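Local coordinates for alginate lyase A1-II' (Sphingomonas sp. A1, PDB 2CWS), which probably cleaves the polysaccharide alginate as a lyase of polysaccharide lyase family 7, here represented by its catalytic jelly-roll-like beta-sandwich domain, at residues Leu34-Thr37 against Ser38-Tyr42. Residues are numbered along the deposited sequence; the frame is centred on the assembly and turned at random.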
ATOM      1  N   LEU A  34      14.503   4.688 -14.515  1.00  8.15           N
ATOM      2  CA  LEU A  34      14.864   4.793 -15.919  1.00  8.91           C
ATOM      3  C   LEU A  34      13.620   4.951 -16.801  1.00 12.95           C
ATOM      4  O   LEU A  34      13.768   4.969 -18.029  1.00 19.10           O
ATOM      5  CB  LEU A  34      15.657   3.529 -16.346  1.00  8.60           C
ATOM      6  CG  LEU A  34      17.107   3.587 -15.845  1.00  8.00           C
ATOM      7  CD1 LEU A  34      17.719   2.191 -15.785  1.00  9.64           C
ATOM      8  CD2 LEU A  34      17.954   4.479 -16.729  1.00  9.73           C
ATOM      9  N   GLY A  35      12.431   5.039 -16.232  1.00 10.00           N
ATOM     10  CA  GLY A  35      11.262   5.422 -16.966  1.00 12.32           C
ATOM     11  C   GLY A  35      10.337   4.281 -17.364  1.00  9.36           C
ATOM     12  O   GLY A  35       9.593   4.471 -18.329  1.00 11.49           O
ATOM     13  N   TYR A  36      10.354   3.174 -16.651  1.00  8.34           N
ATOM     14  CA  TYR A  36       9.385   2.130 -16.922  1.00  6.67           C
ATOM     15  C   TYR A  36       7.967   2.724 -16.967  1.00  6.01           C
ATOM     16  O   TYR A  36       7.560   3.488 -16.070  1.00  6.39           O
ATOM     17  CB  TYR A  36       9.490   1.074 -15.763  1.00  7.01           C
ATOM     18  CG  TYR A  36       8.347   0.088 -15.914  1.00  6.58           C
ATOM     19  CD1 TYR A  36       7.172   0.217 -15.166  1.00  6.17           C
ATOM     20  CD2 TYR A  36       8.464  -0.973 -16.807  1.00  6.95           C
ATOM     21  CE1 TYR A  36       6.137  -0.636 -15.283  1.00  6.29           C
ATOM     22  CE2 TYR A  36       7.366  -1.864 -16.959  1.00  7.58           C
ATOM     23  CZ  TYR A  36       6.230  -1.673 -16.197  1.00  6.52           C
ATOM     24  OH  TYR A  36       5.163  -2.536 -16.314  1.00  7.11           O
ATOM     25  N   THR A  37       7.214   2.266 -17.948  1.00  5.92           N
ATOM     26  CA  THR A  37       5.787   2.577 -18.062  1.00  6.43           C
ATOM     27  C   THR A  37       5.132   1.476 -18.848  1.00  5.80           C
ATOM     28  O   THR A  37       5.753   0.842 -19.688  1.00  7.53           O
ATOM     29  CB  THR A  37       5.608   3.964 -18.717  1.00  7.83           C
ATOM     30  OG1 THR A  37       4.237   4.334 -18.761  1.00  9.19           O
ATOM     31  CG2 THR A  37       6.121   3.909 -20.158  1.00 12.84           C
ATOM     32  N   SER A  38       3.851   1.210 -18.551  1.00  5.76           N
ATOM     33  CA  SER A  38       3.101   0.176 -19.236  1.00  5.86           C
ATOM     34  C   SER A  38       1.608   0.434 -19.011  1.00  5.45           C
ATOM     35  O   SER A  38       1.207   1.422 -18.379  1.00  6.14           O
ATOM     36  CB  SER A  38       3.441  -1.192 -18.657  1.00  6.92           C
ATOM     37  OG  SER A  38       2.924  -1.297 -17.341  1.00  6.62           O
ATOM     38  N   GLN A  39       0.787  -0.520 -19.469  1.00  5.82           N
ATOM     39  CA  GLN A  39      -0.654  -0.415 -19.234  1.00  5.64           C
ATOM     40  C   GLN A  39      -0.991  -0.449 -17.747  1.00  4.51           C
ATOM     41  O   GLN A  39      -2.070  -0.013 -17.371  1.00  5.21           O
ATOM     42  CB  GLN A  39      -1.427  -1.543 -19.976  0.66  6.72           C
ATOM     43  CG  GLN A  39      -1.106  -2.918 -19.412  0.66  7.04           C
ATOM     44  CD  GLN A  39      -1.697  -4.027 -20.254  0.66  7.60           C
ATOM     45  OE1 GLN A  39      -2.844  -3.951 -20.661  0.66 10.42           O
ATOM     46  NE2 GLN A  39      -0.936  -5.108 -20.499  0.66  9.38           N
ATOM     47  N   TYR A  40      -0.079  -0.981 -16.930  1.00  4.34           N
ATOM     48  CA  TYR A  40      -0.346  -1.129 -15.506  1.00  3.95           C
ATOM     49  C   TYR A  40       0.115   0.063 -14.646  1.00  3.81           C
ATOM     50  O   TYR A  40      -0.231   0.148 -13.489  1.00  3.76           O
ATOM     51  CB  TYR A  40       0.395  -2.351 -14.975  1.00  4.94           C
ATOM     52  CG  TYR A  40       0.036  -3.613 -15.745  1.00  5.00           C
ATOM     53  CD1 TYR A  40      -1.232  -4.132 -15.763  1.00  5.17           C
ATOM     54  CD2 TYR A  40       1.075  -4.314 -16.434  1.00  6.71           C
ATOM     55  CE1 TYR A  40      -1.551  -5.306 -16.474  1.00  6.54           C
ATOM     56  CE2 TYR A  40       0.757  -5.478 -17.112  1.00  6.96           C
ATOM     57  CZ  TYR A  40      -0.549  -5.966 -17.112  1.00  6.72           C
ATOM     58  OH  TYR A  40      -0.814  -7.133 -17.809  1.00  9.96           O
ATOM     59  N   PHE A  41       0.949   0.916 -15.233  1.00  4.10           N
ATOM     60  CA  PHE A  41       1.691   1.894 -14.449  1.00  3.65           C
ATOM     61  C   PHE A  41       2.169   3.001 -15.393  1.00  4.00           C
ATOM     62  O   PHE A  41       3.041   2.724 -16.238  1.00  4.90           O
ATOM     63  CB  PHE A  41       2.864   1.187 -13.803  1.00  4.73           C
ATOM     64  CG  PHE A  41       3.743   2.076 -12.956  1.00  4.16           C
ATOM     65  CD1 PHE A  41       3.382   2.355 -11.640  1.00  4.39           C
ATOM     66  CD2 PHE A  41       4.942   2.597 -13.467  1.00  4.65           C
ATOM     67  CE1 PHE A  41       4.207   3.122 -10.826  1.00  4.92           C
ATOM     68  CE2 PHE A  41       5.777   3.358 -12.641  1.00  4.95           C
ATOM     69  CZ  PHE A  41       5.420   3.614 -11.318  1.00  5.07           C
ATOM     70  N   TYR A  42       1.609   4.195 -15.245  1.00  3.82           N
ATOM     71  CA  TYR A  42       1.927   5.219 -16.236  1.00  4.28           C
ATOM     72  C   TYR A  42       1.622   6.589 -15.630  1.00  4.28           C
ATOM     73  O   TYR A  42       0.954   6.710 -14.625  1.00  4.70           O
ATOM     74  CB  TYR A  42       1.115   5.007 -17.513  1.00  4.66           C
ATOM     75  CG  TYR A  42      -0.391   5.023 -17.336  1.00  4.67           C
ATOM     76  CD1 TYR A  42      -1.109   6.190 -17.437  1.00  5.40           C
ATOM     77  CD2 TYR A  42      -1.077   3.847 -17.100  1.00  5.11           C
ATOM     78  CE1 TYR A  42      -2.479   6.247 -17.279  1.00  6.09           C
ATOM     79  CE2 TYR A  42      -2.482   3.850 -16.978  1.00  5.59           C
ATOM     80  CZ  TYR A  42      -3.172   5.060 -17.055  1.00  6.06           C
ATOM     81  OH  TYR A  42      -4.536   5.109 -16.992  1.00  6.86           O
TER
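A type I beta turn from Ser38 to Phe41, with an ST turn on its first residue, leads into edge strand 41-43 of the seven-stranded antiparallel sheet, and Tyr36 and Thr37 of the preceding loop pack against it. The turn is closed by Phe41 N to Ser38 O at 3.2 Å; a reciprocal bond, Ser38 N to Phe41 O at 2.9 Å, pairs its two end residues. Ser38 OG does double duty. Ser38 OG accepts from Tyr40 N at 3.0 Å, with an N-H...O angle of 152°, the i to i+2 bond that identifies the ST turn. Ser38 OG also donates to Tyr36 OH at 2.8 Å. With CG anti to the backbone N (chi1 172°), the Tyr36 side chain runs along the chain toward Ser38, which accounts for this reach. The Tyr36 and Phe41 side chains meet obliquely, Tyr36 CD1 lying 3.7 Å from Phe41 CD2, which sits at the edge of the tyrosine ring. Replacing Tyr36 with an alanine would probably leave the Ser38 hydroxyl without this acceptor and open a gap beside Phe41. Leu17, on strand 15-18 of the other sheet, touches both Tyr36 and Phe41, and Phe51 meets the Phe41 ring edge-to-face. The Phe41 ring also has Tyr36 O in its plane, at its edge. Thr37 CA makes a CA-H...O contact with Phe41 O, 3.3 Å away with an angle of 133° at the hydrogen.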